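Long-range contacts in possible atls1-like light-inducible protein (Prochlorococcus marinus, PDB 2XCZ), which belongs to the macrophage migration inhibitory factor (MIF) family, small alpha/beta proteins that assemble as trimers, its own role not being established: residues I6-P11 against L42-P47; S18-L23 against V38-Q43; S25-L30 against Q74-L79; M48-N53 against A92-I97; P56-E61 against L88-D93. All coordinates share one frame; numbering follows the deposited sequence.

Contact 1. Residues I6-P11 against L42-P47; sequences IQASVP and LQCGVP
Ile6 and Leu42 open a run of paired backbone that joins strands 3-8 and 39-43, the two parallel strands of a beta-alpha-beta unit. In the regular part, Gln43 N gives a nearly straight hydrogen bond to Ile6 O (2.8 Å, 175° at the hydrogen), and Ala8 N returns one to Gln43 O, also 2.8 Å. Past the strand ends the pairing goes on irregularly: Val46 N reaches Ala8 O at 3.2 Å, while Gly45 N binds Val10 O at 2.8 Å. Gly45 makes this detour with a positive phi of 69°, a value that suits glycine. CB of Cys44 lies 3.2 Å from the same Val10 O, and a water bridges Ser9 O and Val46 O, its bond to Val46 weak.

Side-chain carbon packs on both faces. On the helix-covered face, CG2 of Ile6 stands anti to the backbone N and so faces CD1 of Leu42, 3.7 Å away; branched aliphatic residues fill that buried layer beside Leu23 and Leu19. On the other face Val46 sets CG2 4.0 Å from the CG methylene of Gln7, the two side chains meeting nearly at right angles. Ser9, beyond the strand, turns its hydroxyl to Thr57 N.

Backbone amides and carbonyls thus carry the polar chemistry, satisfying one another even where the strands fray into loop, while the side chains contribute mainly apolar surface.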
# COMPACT_ATOMS: atom_id res chain seq x y z
N ILE A 6 6.20 5.25 3.82
CA ILE A 6 7.47 5.03 3.13
C ILE A 6 7.86 3.57 3.23
O ILE A 6 7.82 2.97 4.31
CB ILE A 6 8.60 5.91 3.72
CG1 ILE A 6 8.24 7.41 3.66
CG2 ILE A 6 9.90 5.70 2.94
CD1 ILE A 6 9.03 8.26 4.67
N GLN A 7 8.23 3.00 2.10
CA GLN A 7 8.72 1.62 2.02
C GLN A 7 10.13 1.68 1.43
O GLN A 7 10.32 2.08 0.27
CB GLN A 7 7.75 0.83 1.15
CG GLN A 7 8.17 -0.57 0.76
CD GLN A 7 7.47 -1.02 -0.50
OE1 GLN A 7 8.06 -1.08 -1.58
NE2 GLN A 7 6.17 -1.32 -0.38
N ALA A 8 11.14 1.32 2.22
CA ALA A 8 12.52 1.52 1.77
C ALA A 8 13.33 0.24 1.81
O ALA A 8 13.04 -0.64 2.61
CB ALA A 8 13.21 2.62 2.60
N SER A 9 14.33 0.15 0.94
CA SER A 9 15.19 -1.02 0.84
C SER A 9 16.32 -1.03 1.86
O SER A 9 16.86 -2.10 2.20
CB SER A 9 15.76 -1.16 -0.57
OG SER A 9 16.72 -0.15 -0.84
N VAL A 10 16.68 0.15 2.36
CA VAL A 10 17.81 0.29 3.30
C VAL A 10 17.46 -0.30 4.68
O VAL A 10 16.30 -0.46 5.02
CB VAL A 10 18.26 1.76 3.46
CG1 VAL A 10 18.71 2.34 2.13
CG2 VAL A 10 17.16 2.60 4.09
N PRO A 11 18.48 -0.62 5.49
CA PRO A 11 18.18 -1.18 6.81
C PRO A 11 17.43 -0.22 7.73
O PRO A 11 17.49 1.00 7.53
CB PRO A 11 19.57 -1.47 7.38
CG PRO A 11 20.43 -1.63 6.19
CD PRO A 11 19.93 -0.65 5.20
N LEU A 42 7.21 4.40 8.28
CA LEU A 42 8.47 4.02 7.65
C LEU A 42 8.73 2.53 7.84
O LEU A 42 8.96 2.05 8.97
CB LEU A 42 9.64 4.82 8.26
CG LEU A 42 11.05 4.47 7.75
CD1 LEU A 42 11.19 4.68 6.24
CD2 LEU A 42 12.11 5.26 8.53
N GLN A 43 8.69 1.81 6.73
CA GLN A 43 9.03 0.39 6.71
C GLN A 43 10.33 0.19 5.95
O GLN A 43 10.39 0.31 4.72
CB GLN A 43 7.90 -0.43 6.07
CG GLN A 43 8.12 -1.94 6.11
CD GLN A 43 8.38 -2.45 7.52
OE1 GLN A 43 7.67 -2.10 8.46
NE2 GLN A 43 9.41 -3.28 7.67
N CYS A 44 11.39 -0.11 6.70
CA CYS A 44 12.69 -0.37 6.10
C CYS A 44 12.95 -1.87 5.92
O CYS A 44 12.12 -2.71 6.33
CB CYS A 44 13.80 0.26 6.96
SG CYS A 44 13.82 2.06 6.97
N GLY A 45 14.08 -2.20 5.31
CA GLY A 45 14.52 -3.57 5.10
C GLY A 45 13.71 -4.40 4.11
O GLY A 45 13.77 -5.63 4.13
N VAL A 46 12.96 -3.74 3.24
CA VAL A 46 12.13 -4.43 2.25
C VAL A 46 12.95 -4.73 0.99
O VAL A 46 13.60 -3.84 0.43
CB VAL A 46 10.93 -3.54 1.85
CG1 VAL A 46 10.03 -4.27 0.86
CG2 VAL A 46 10.16 -3.11 3.09
N PRO A 47 12.98 -6.01 0.57
CA PRO A 47 13.63 -6.33 -0.69
C PRO A 47 12.98 -5.55 -1.83
O PRO A 47 11.75 -5.61 -2.04
CB PRO A 47 13.37 -7.84 -0.83
CG PRO A 47 13.29 -8.31 0.57
CD PRO A 47 12.55 -7.22 1.29
O HOH W 1 16.24 -4.38 1.06

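Contact 2. Residues S18-L23 against V38-Q43; sequences SLLQEL and VMTSLQ
Leu20 keeps CG beside its backbone N (chi1 -71°) and then extends, which lays both methyls over Thr40 and Leu42, whereas Thr40 holds OG1 between its own N and carbonyl carbon (chi1 79°), against the Leu20 side chain. The two residues slide past one another in opposite directions, with OG1 of Thr40 3.4 Å from CB of Leu20 and 3.5 Å from its CD2. This is contact of a hydroxyl with aliphatic carbon; the polar need of OG1 is met by a hydrogen bond to Thr49 of the third subunit.

Further along strand 39-43, CD2 of Leu20 lies 3.9 Å from CB of Leu42 and passes 3.8 Å from the carbonyl O of Ser41, and so spans three successive strand residues. Leu19 approaches from the preceding helical position: CD1 meets CD2 of Leu42 at 4.1 Å, the side chains crossing at about a right angle. Leu42 therefore receives two helix leucines, one at its CB and one at a terminal methyl.

The helix runs roughly against the strand, their directions 145° apart and the axes of the two short segments 8.6 Å apart. This is the return geometry of a beta-alpha-beta crossover, in which helix 16-31 packs over the two parallel strands it connects, 3-8 and 39-43. Leucine suits the helix because its branched end can spread over the side chains of the sheet, and threonine, beta-branched and small, suits a strand.

No hydrogen bond joins the two segments. The contact rests on dispersion and the hydrophobic effect, and its one touching hydroxyl, buried among leucine carbons, is satisfied across the subunit interface.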
# COMPACT_ATOMS: atom_id res chain seq x y z
N SER A 18 12.14 10.27 15.02
CA SER A 18 12.53 11.66 14.80
C SER A 18 12.35 12.05 13.34
O SER A 18 11.76 13.10 13.02
CB SER A 18 13.99 11.87 15.23
OG SER A 18 14.60 12.96 14.55
N LEU A 19 12.85 11.19 12.46
CA LEU A 19 12.72 11.35 11.01
C LEU A 19 11.25 11.55 10.60
O LEU A 19 10.94 12.47 9.84
CB LEU A 19 13.30 10.10 10.33
CG LEU A 19 13.43 9.90 8.82
CD1 LEU A 19 14.35 8.72 8.58
CD2 LEU A 19 12.08 9.67 8.16
N LEU A 20 10.37 10.69 11.11
CA LEU A 20 8.94 10.77 10.79
C LEU A 20 8.28 12.00 11.40
O LEU A 20 7.45 12.65 10.76
CB LEU A 20 8.22 9.50 11.26
CG LEU A 20 8.53 8.22 10.46
CD1 LEU A 20 7.85 7.01 11.10
CD2 LEU A 20 8.14 8.34 8.97
N GLN A 21 8.67 12.35 12.63
CA GLN A 21 8.12 13.54 13.27
C GLN A 21 8.48 14.81 12.50
O GLN A 21 7.66 15.70 12.32
CB GLN A 21 8.60 13.63 14.72
CG GLN A 21 7.93 12.63 15.65
CD GLN A 21 8.65 12.51 16.98
OE1 GLN A 21 9.85 12.21 17.04
NE2 GLN A 21 7.92 12.73 18.07
N GLU A 22 9.72 14.88 12.04
CA GLU A 22 10.16 16.02 11.25
C GLU A 22 9.41 16.06 9.91
O GLU A 22 8.92 17.11 9.51
CB GLU A 22 11.66 15.97 11.03
CG GLU A 22 12.21 17.21 10.35
CD GLU A 22 13.67 17.06 9.95
OE1 GLU A 22 14.09 17.73 8.98
OE2 GLU A 22 14.39 16.27 10.58
N LEU A 23 9.32 14.92 9.24
CA LEU A 23 8.52 14.82 8.02
C LEU A 23 7.04 15.22 8.22
O LEU A 23 6.44 15.88 7.36
CB LEU A 23 8.64 13.40 7.45
CG LEU A 23 7.88 13.11 6.15
CD1 LEU A 23 8.28 14.09 5.05
CD2 LEU A 23 8.10 11.67 5.72
N VAL A 38 -2.05 14.49 10.30
CA VAL A 38 -1.01 13.85 9.49
C VAL A 38 -0.61 12.50 10.06
O VAL A 38 -0.24 12.39 11.24
CB VAL A 38 0.27 14.74 9.37
CG1 VAL A 38 1.38 14.02 8.60
CG2 VAL A 38 -0.06 16.06 8.71
N MET A 39 -0.65 11.48 9.20
CA MET A 39 -0.21 10.13 9.57
C MET A 39 0.99 9.75 8.73
O MET A 39 1.01 9.98 7.52
CB MET A 39 -1.34 9.12 9.34
CG MET A 39 -1.00 7.69 9.78
SD MET A 39 -2.40 6.56 9.70
CE MET A 39 -3.34 7.10 11.13
N THR A 40 2.00 9.15 9.37
CA THR A 40 3.22 8.77 8.65
C THR A 40 3.64 7.35 9.01
O THR A 40 3.27 6.83 10.07
CB THR A 40 4.44 9.71 8.95
OG1 THR A 40 5.02 9.38 10.22
CG2 THR A 40 4.05 11.20 8.94
N SER A 41 4.39 6.72 8.13
CA SER A 41 5.04 5.44 8.46
C SER A 41 6.35 5.24 7.71
O SER A 41 6.57 5.83 6.64
CB SER A 41 4.10 4.26 8.18
OG SER A 41 3.89 4.07 6.80
N LEU A 42 7.21 4.40 8.28
CA LEU A 42 8.47 4.02 7.65
C LEU A 42 8.73 2.53 7.84
O LEU A 42 8.96 2.05 8.97
CB LEU A 42 9.64 4.82 8.26
CG LEU A 42 11.05 4.47 7.75
CD1 LEU A 42 11.19 4.68 6.24
CD2 LEU A 42 12.11 5.26 8.53
N GLN A 43 8.69 1.81 6.73
CA GLN A 43 9.03 0.39 6.71
C GLN A 43 10.33 0.19 5.95
O GLN A 43 10.39 0.31 4.72
CB GLN A 43 7.90 -0.43 6.07
CG GLN A 43 8.12 -1.94 6.11
CD GLN A 43 8.38 -2.45 7.52
OE1 GLN A 43 7.67 -2.10 8.46
NE2 GLN A 43 9.41 -3.28 7.67

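Contact 3. Residues S25-L30 against Q74-L79; sequences SKLAEL and QEVSEL
Leu30 reaches from helix 16-31 to helix 72-88, and its chain can be followed outward. CB leaves the backbone toward the partner helix, and CG stands anti to the backbone N (chi1 178°), which throws both methyls across the gap. CD1 comes to rest 3.6 Å from OE1 of Glu75, against the flank of that side chain. CD2 goes deeper, 3.6 Å from O of Glu75 and 3.7 Å from both CA and CG2 of Val76, and it also touches CD2 of Leu79 at 3.9 Å.

Leu79 answers from the other helix, placing its two methyls differently: CD2 turns to Leu30 and Leu27, while CD1 lies 3.8 Å from CB of Lys26. On the inner side, CD1 of Leu27 meets CG1 of Val76 at 4.0 Å, where Val76 also leans on Phe99 of strand 95-101.

The helices run close to antiparallel, at 163°, with the axes of the two short segments 11.0 Å apart, and both cover one face of the sheet. Leucines can span such a spacing, and valine suits the buried side nearer the sheet. Lys26 and Glu75 lend aliphatic carbons at the margin; Lys26 NZ forms a salt bridge with Glu22, and OE2 of Glu75 a hydrogen bond with Ser71 OG.

With no hydrogen bond between the segments, apolar side chains hold the helices together, while Lys26 NZ and OE2 of Glu75 find partners nearby in the chain.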
# COMPACT_ATOMS: atom_id res chain seq x y z
N SER A 25 5.63 17.34 10.55
CA SER A 25 5.45 18.80 10.68
C SER A 25 5.66 19.55 9.36
O SER A 25 4.89 20.44 9.02
CB SER A 25 6.34 19.37 11.78
OG SER A 25 7.63 18.81 11.69
N LYS A 26 6.70 19.16 8.61
CA LYS A 26 6.98 19.74 7.30
C LYS A 26 5.83 19.53 6.32
O LYS A 26 5.43 20.47 5.61
CB LYS A 26 8.29 19.20 6.73
CG LYS A 26 9.49 19.64 7.58
CD LYS A 26 10.83 19.32 6.95
CE LYS A 26 11.90 20.18 7.60
NZ LYS A 26 13.25 19.87 7.07
N LEU A 27 5.31 18.31 6.29
CA LEU A 27 4.17 18.00 5.42
C LEU A 27 2.90 18.75 5.82
O LEU A 27 2.16 19.23 4.96
CB LEU A 27 3.94 16.49 5.29
CG LEU A 27 2.92 16.08 4.21
CD1 LEU A 27 3.42 16.41 2.80
CD2 LEU A 27 2.57 14.60 4.31
N ALA A 28 2.64 18.87 7.12
CA ALA A 28 1.48 19.65 7.58
C ALA A 28 1.55 21.09 7.06
O ALA A 28 0.57 21.62 6.52
CB ALA A 28 1.38 19.63 9.09
N GLU A 29 2.71 21.71 7.21
CA GLU A 29 2.89 23.09 6.83
C GLU A 29 2.72 23.27 5.33
O GLU A 29 2.01 24.17 4.88
CB GLU A 29 4.24 23.62 7.28
CG GLU A 29 4.29 25.15 7.27
CD GLU A 29 5.56 25.71 6.67
OE1 GLU A 29 6.48 24.92 6.32
OE2 GLU A 29 5.64 26.95 6.56
N LEU A 30 3.36 22.39 4.55
CA LEU A 30 3.28 22.49 3.09
C LEU A 30 1.85 22.31 2.57
O LEU A 30 1.42 23.05 1.67
CB LEU A 30 4.24 21.50 2.41
CG LEU A 30 4.24 21.45 0.87
CD1 LEU A 30 4.48 22.85 0.26
CD2 LEU A 30 5.27 20.45 0.35
N GLN A 74 4.53 18.49 -7.18
CA GLN A 74 5.96 18.79 -7.36
C GLN A 74 6.65 19.22 -6.05
O GLN A 74 7.74 18.74 -5.71
CB GLN A 74 6.21 19.82 -8.48
CG GLN A 74 6.25 19.20 -9.88
CD GLN A 74 6.60 20.19 -11.01
OE1 GLN A 74 6.96 21.35 -10.76
NE2 GLN A 74 6.49 19.72 -12.25
N GLU A 75 6.01 20.14 -5.32
CA GLU A 75 6.56 20.64 -4.08
C GLU A 75 6.65 19.57 -3.01
O GLU A 75 7.62 19.53 -2.25
CB GLU A 75 5.71 21.82 -3.56
CG GLU A 75 5.79 23.05 -4.47
CD GLU A 75 4.71 24.08 -4.17
OE1 GLU A 75 4.01 23.95 -3.15
OE2 GLU A 75 4.57 25.03 -4.97
N VAL A 76 5.64 18.70 -2.94
CA VAL A 76 5.68 17.59 -1.98
C VAL A 76 6.81 16.63 -2.36
O VAL A 76 7.58 16.18 -1.50
CB VAL A 76 4.32 16.85 -1.86
CG1 VAL A 76 4.45 15.60 -1.00
CG2 VAL A 76 3.23 17.78 -1.28
N SER A 77 6.95 16.35 -3.65
CA SER A 77 8.02 15.47 -4.09
C SER A 77 9.39 16.05 -3.74
O SER A 77 10.27 15.33 -3.27
CB SER A 77 7.90 15.19 -5.58
OG SER A 77 8.95 14.34 -6.00
N GLU A 78 9.56 17.35 -3.93
CA GLU A 78 10.83 17.98 -3.57
C GLU A 78 11.11 17.81 -2.07
O GLU A 78 12.21 17.39 -1.69
CB GLU A 78 10.85 19.45 -4.00
CG GLU A 78 12.18 20.17 -3.75
CD GLU A 78 12.10 21.66 -4.01
OE1 GLU A 78 10.97 22.22 -4.07
OE2 GLU A 78 13.17 22.29 -4.16
N LEU A 79 10.11 18.10 -1.24
CA LEU A 79 10.23 17.93 0.21
C LEU A 79 10.58 16.49 0.59
O LEU A 79 11.55 16.24 1.33
CB LEU A 79 8.93 18.35 0.91
CG LEU A 79 8.74 17.89 2.37
CD1 LEU A 79 9.74 18.55 3.33
CD2 LEU A 79 7.29 18.13 2.81

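Contact 4. Residues M48-N53 against A92-I97; sequences MTFSGN and ADRIYI
Arg94 points its guanidinium at the type I' turn that follows strand 48-50, where Phe50 O accepts from both terminal nitrogens. The oxygen lies in the guanidinium plane, but NH2, at 3.0 Å, stands 61° above the carbonyl plane, and the NH1 bond is long (3.3 Å) and bent; Asn53 N is a third donor. NH1 also reaches Asn53 O at 3.1 Å, which already accepts from Phe50 N, and Glu55 O. The Arg94 side chain bends at chi3 (67°) to lay this group over the turn, its NE bonded to Pro56 O. OD1 of Asn53 lies over one guanidinium face, its angle to NH1 too poor for a hydrogen bond, and accepts from Glu55 N; CB of Phe50 lies over the other.

The edge of the Phe50 ring points at the face of Tyr96, planes at 71°. CE2 of Phe50 approaches Asp93 O at 3.3 Å, an oxygen bonded to Trp109 NE1 of the second subunit. Lys36 O and Tyr37 O of that subunit satisfy Ser51 OG and Tyr96 OH. Bound di(hydroxyethyl)ether lies about 4 Å from the Tyr96 side chain.

The arginine ties the turn down through backbone oxygens, whose carbonyls its charge would probably polarise, while the aromatic pair packs against the subunit interface.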
# COMPACT_ATOMS: atom_id res chain seq x y z
N MET A 48 13.80 -4.79 -2.55
CA MET A 48 13.31 -3.97 -3.66
C MET A 48 14.33 -3.95 -4.78
O MET A 48 15.54 -4.08 -4.53
CB MET A 48 13.10 -2.53 -3.19
CG MET A 48 11.98 -2.37 -2.20
SD MET A 48 11.65 -0.65 -1.82
CE MET A 48 11.02 -0.05 -3.40
N THR A 49 13.85 -3.79 -6.00
CA THR A 49 14.72 -3.39 -7.10
C THR A 49 14.22 -2.08 -7.72
O THR A 49 13.04 -1.74 -7.63
CB THR A 49 14.84 -4.46 -8.21
OG1 THR A 49 13.61 -4.58 -8.93
CG2 THR A 49 15.21 -5.81 -7.62
N PHE A 50 15.14 -1.33 -8.32
CA PHE A 50 14.78 -0.22 -9.18
C PHE A 50 15.80 -0.19 -10.32
O PHE A 50 17.00 -0.36 -10.07
CB PHE A 50 14.75 1.12 -8.43
CG PHE A 50 14.28 2.27 -9.26
CD1 PHE A 50 13.05 2.21 -9.93
CD2 PHE A 50 15.07 3.41 -9.41
CE1 PHE A 50 12.61 3.27 -10.71
CE2 PHE A 50 14.64 4.47 -10.20
CZ PHE A 50 13.40 4.41 -10.85
N SER A 51 15.31 -0.03 -11.54
CA SER A 51 16.17 -0.05 -12.73
C SER A 51 16.90 -1.39 -12.85
O SER A 51 18.00 -1.48 -13.40
CB SER A 51 17.19 1.10 -12.69
OG SER A 51 16.61 2.34 -12.34
N GLY A 52 16.30 -2.44 -12.30
CA GLY A 52 16.89 -3.78 -12.35
C GLY A 52 17.92 -4.12 -11.29
O GLY A 52 18.40 -5.24 -11.24
N ASN A 53 18.24 -3.17 -10.41
CA ASN A 53 19.24 -3.42 -9.36
C ASN A 53 18.77 -3.13 -7.93
O ASN A 53 17.75 -2.49 -7.72
CB ASN A 53 20.56 -2.68 -9.69
CG ASN A 53 20.48 -1.19 -9.42
OD1 ASN A 53 20.25 -0.76 -8.30
ND2 ASN A 53 20.70 -0.39 -10.47
N ALA A 92 17.66 10.78 -4.62
CA ALA A 92 16.33 11.20 -5.07
C ALA A 92 15.92 10.51 -6.38
O ALA A 92 14.73 10.28 -6.62
CB ALA A 92 16.25 12.71 -5.19
N ASP A 93 16.91 10.18 -7.23
CA ASP A 93 16.59 9.51 -8.50
C ASP A 93 16.28 8.02 -8.35
O ASP A 93 16.07 7.31 -9.35
CB ASP A 93 17.66 9.75 -9.58
CG ASP A 93 19.01 9.11 -9.24
OD1 ASP A 93 19.14 8.38 -8.23
OD2 ASP A 93 19.95 9.35 -10.03
N ARG A 94 16.26 7.54 -7.10
CA ARG A 94 15.79 6.19 -6.83
C ARG A 94 14.55 6.19 -5.92
O ARG A 94 14.24 5.19 -5.25
CB ARG A 94 16.92 5.32 -6.28
CG ARG A 94 17.95 4.99 -7.39
CD ARG A 94 19.05 4.06 -6.93
NE ARG A 94 18.60 2.70 -6.61
CZ ARG A 94 18.32 1.75 -7.50
NH1 ARG A 94 17.94 0.55 -7.07
NH2 ARG A 94 18.40 1.98 -8.81
N ILE A 95 13.84 7.32 -5.91
CA ILE A 95 12.62 7.46 -5.11
C ILE A 95 11.40 7.66 -6.00
O ILE A 95 11.41 8.52 -6.89
CB ILE A 95 12.72 8.64 -4.10
CG1 ILE A 95 13.94 8.44 -3.18
CG2 ILE A 95 11.40 8.80 -3.33
CD1 ILE A 95 14.22 9.60 -2.25
N TYR A 96 10.37 6.84 -5.79
CA TYR A 96 9.07 7.03 -6.44
C TYR A 96 8.03 7.40 -5.39
O TYR A 96 8.07 6.90 -4.26
CB TYR A 96 8.61 5.73 -7.09
CG TYR A 96 9.03 5.51 -8.53
CD1 TYR A 96 9.66 6.51 -9.26
CD2 TYR A 96 8.72 4.32 -9.18
CE1 TYR A 96 10.02 6.32 -10.60
CE2 TYR A 96 9.08 4.12 -10.51
CZ TYR A 96 9.71 5.12 -11.21
OH TYR A 96 10.05 4.94 -12.54
N ILE A 97 7.11 8.28 -5.78
CA ILE A 97 6.00 8.67 -4.93
C ILE A 97 4.69 8.50 -5.68
O ILE A 97 4.50 9.11 -6.76
CB ILE A 97 6.12 10.13 -4.41
CG1 ILE A 97 7.48 10.37 -3.73
CG2 ILE A 97 4.98 10.44 -3.45
CD1 ILE A 97 7.77 11.85 -3.49

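Contact 5. Residues P56-E61 against L88-D93; sequences PTCYVE and LGIPAD
Ile90 fits against Pro56 and Cys58 where the loop after helix 72-88 turns back toward the sheet, part of a beta-alpha-beta crossover: strand 58-64, helix 72-88 and the parallel neighbouring strand 95-101. Its two branches face different parts of the chain at 56-61. CG1 stands beside the backbone N (chi1 -58°), and the extended chain carries CD1 inward to CB of Cys58, 3.7 Å away. CG2, anti to the N, turns to the backbone instead, 3.8 Å from both CA of Thr57 and O of Pro56. A beta-branched residue suits this place because one side chain can touch the strand start in two directions.

Pro56 directs its CB toward the loop, 4.1 Å from CG1 of Ile90. The neighbouring Pro91 brings CD to 4.0 Å from O of Pro56, so two rigid rings border the isoleucine at the more exposed side. Prolines are apt in such a connection, since they limit the backbone and offer apolar surface without adding a donor. Gly89, with a phi of 67°, lets the chain leave the helix before Ile90 enters the core.

Cys58 points into the layer between sheet and helix, where Ile6, Ile84 and Ile95 also gather; its small side chain suits a place so crowded by isoleucines. Ile90 itself packs on Ala8, Ile84 and Ile95. Thr57 faces away from the loop, its hydroxyl bonded to the carbonyl of Arg94. No hydrogen bond joins the two segments. At the inner end of the contact, CD1 of Ile90 also lies 3.7 Å from O of Thr57.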
# COMPACT_ATOMS: atom_id res chain seq x y z
N PRO A 56 20.12 1.19 -2.94
CA PRO A 56 19.15 1.88 -2.09
C PRO A 56 18.03 2.51 -2.91
O PRO A 56 18.30 3.24 -3.87
CB PRO A 56 20.00 2.95 -1.39
CG PRO A 56 21.34 2.26 -1.25
CD PRO A 56 21.51 1.41 -2.48
N THR A 57 16.79 2.17 -2.55
CA THR A 57 15.62 2.66 -3.28
C THR A 57 14.41 2.74 -2.34
O THR A 57 14.41 2.15 -1.26
CB THR A 57 15.32 1.81 -4.52
OG1 THR A 57 14.27 2.43 -5.26
CG2 THR A 57 14.93 0.40 -4.14
N CYS A 58 13.38 3.47 -2.78
CA CYS A 58 12.32 3.86 -1.87
C CYS A 58 11.01 4.04 -2.65
O CYS A 58 11.02 4.67 -3.70
CB CYS A 58 12.76 5.20 -1.27
SG CYS A 58 11.70 5.91 -0.16
N TYR A 59 9.91 3.48 -2.14
CA TYR A 59 8.58 3.84 -2.64
C TYR A 59 7.78 4.55 -1.57
O TYR A 59 7.65 4.05 -0.45
CB TYR A 59 7.77 2.62 -3.13
CG TYR A 59 6.37 3.03 -3.54
CD1 TYR A 59 6.16 3.88 -4.63
CD2 TYR A 59 5.25 2.59 -2.81
CE1 TYR A 59 4.89 4.29 -4.99
CE2 TYR A 59 3.95 3.00 -3.17
CZ TYR A 59 3.79 3.85 -4.25
OH TYR A 59 2.52 4.24 -4.62
N VAL A 60 7.18 5.68 -1.92
CA VAL A 60 6.37 6.43 -0.96
C VAL A 60 4.94 6.55 -1.47
O VAL A 60 4.74 6.85 -2.63
CB VAL A 60 6.92 7.86 -0.78
CG1 VAL A 60 6.15 8.61 0.34
CG2 VAL A 60 8.43 7.82 -0.47
N GLU A 61 3.96 6.33 -0.60
CA GLU A 61 2.61 6.75 -0.98
C GLU A 61 2.16 7.95 -0.16
O GLU A 61 2.37 8.01 1.06
CB GLU A 61 1.59 5.63 -0.93
CG GLU A 61 1.58 4.80 0.27
CD GLU A 61 0.35 3.90 0.34
OE1 GLU A 61 -0.09 3.36 -0.72
OE2 GLU A 61 -0.17 3.72 1.45
N LEU A 88 17.90 8.96 4.99
CA LEU A 88 18.08 7.53 4.70
C LEU A 88 19.21 7.24 3.73
O LEU A 88 19.55 6.09 3.52
CB LEU A 88 16.77 6.90 4.20
CG LEU A 88 15.59 6.95 5.17
CD1 LEU A 88 14.34 6.39 4.50
CD2 LEU A 88 15.93 6.19 6.46
N GLY A 89 19.77 8.29 3.14
CA GLY A 89 20.85 8.16 2.17
C GLY A 89 20.41 7.50 0.87
O GLY A 89 21.22 6.85 0.20
N ILE A 90 19.13 7.64 0.54
CA ILE A 90 18.61 7.12 -0.73
C ILE A 90 18.57 8.28 -1.72
O ILE A 90 17.94 9.30 -1.45
CB ILE A 90 17.19 6.51 -0.57
CG1 ILE A 90 17.21 5.39 0.47
CG2 ILE A 90 16.66 6.00 -1.92
CD1 ILE A 90 15.82 4.82 0.84
N PRO A 91 19.26 8.13 -2.86
CA PRO A 91 19.33 9.17 -3.88
C PRO A 91 17.93 9.50 -4.37
O PRO A 91 17.11 8.59 -4.52
CB PRO A 91 20.12 8.49 -5.01
CG PRO A 91 20.79 7.34 -4.41
CD PRO A 91 19.93 6.88 -3.29
N ALA A 92 17.66 10.78 -4.62
CA ALA A 92 16.33 11.20 -5.07
C ALA A 92 15.92 10.51 -6.38
O ALA A 92 14.73 10.28 -6.62
CB ALA A 92 16.25 12.71 -5.19
N ASP A 93 16.91 10.18 -7.23
CA ASP A 93 16.59 9.51 -8.50
C ASP A 93 16.28 8.02 -8.35
O ASP A 93 16.07 7.31 -9.35
CB ASP A 93 17.66 9.75 -9.58
CG ASP A 93 19.01 9.11 -9.24
OD1 ASP A 93 19.14 8.38 -8.23
OD2 ASP A 93 19.95 9.35 -10.03

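In the fold
Contact 2 is the most deeply buried, all its touching residues being enclosed, whereas the other four are partly buried. Contacts 1 and 2 share strand 39-43 and with it the beta-alpha-beta unit: one pairs strands through backbone hydrogen bonds, the other lays the helix on strand 39-43 by apolar packing. Contact 3 lies on the opposite side of the chain's centre from contact 1 and links helix 16-31 to helix 72-88. Contacts 4 and 5, centres about 7 Å apart, share Ala92 and Asp93, yet arginine-to-carbonyl bonds and aromatic rings distinguish the first from the second, which has no hydrogen bond across it and rests on aliphatic packing. Neighbouring subunits border every contact.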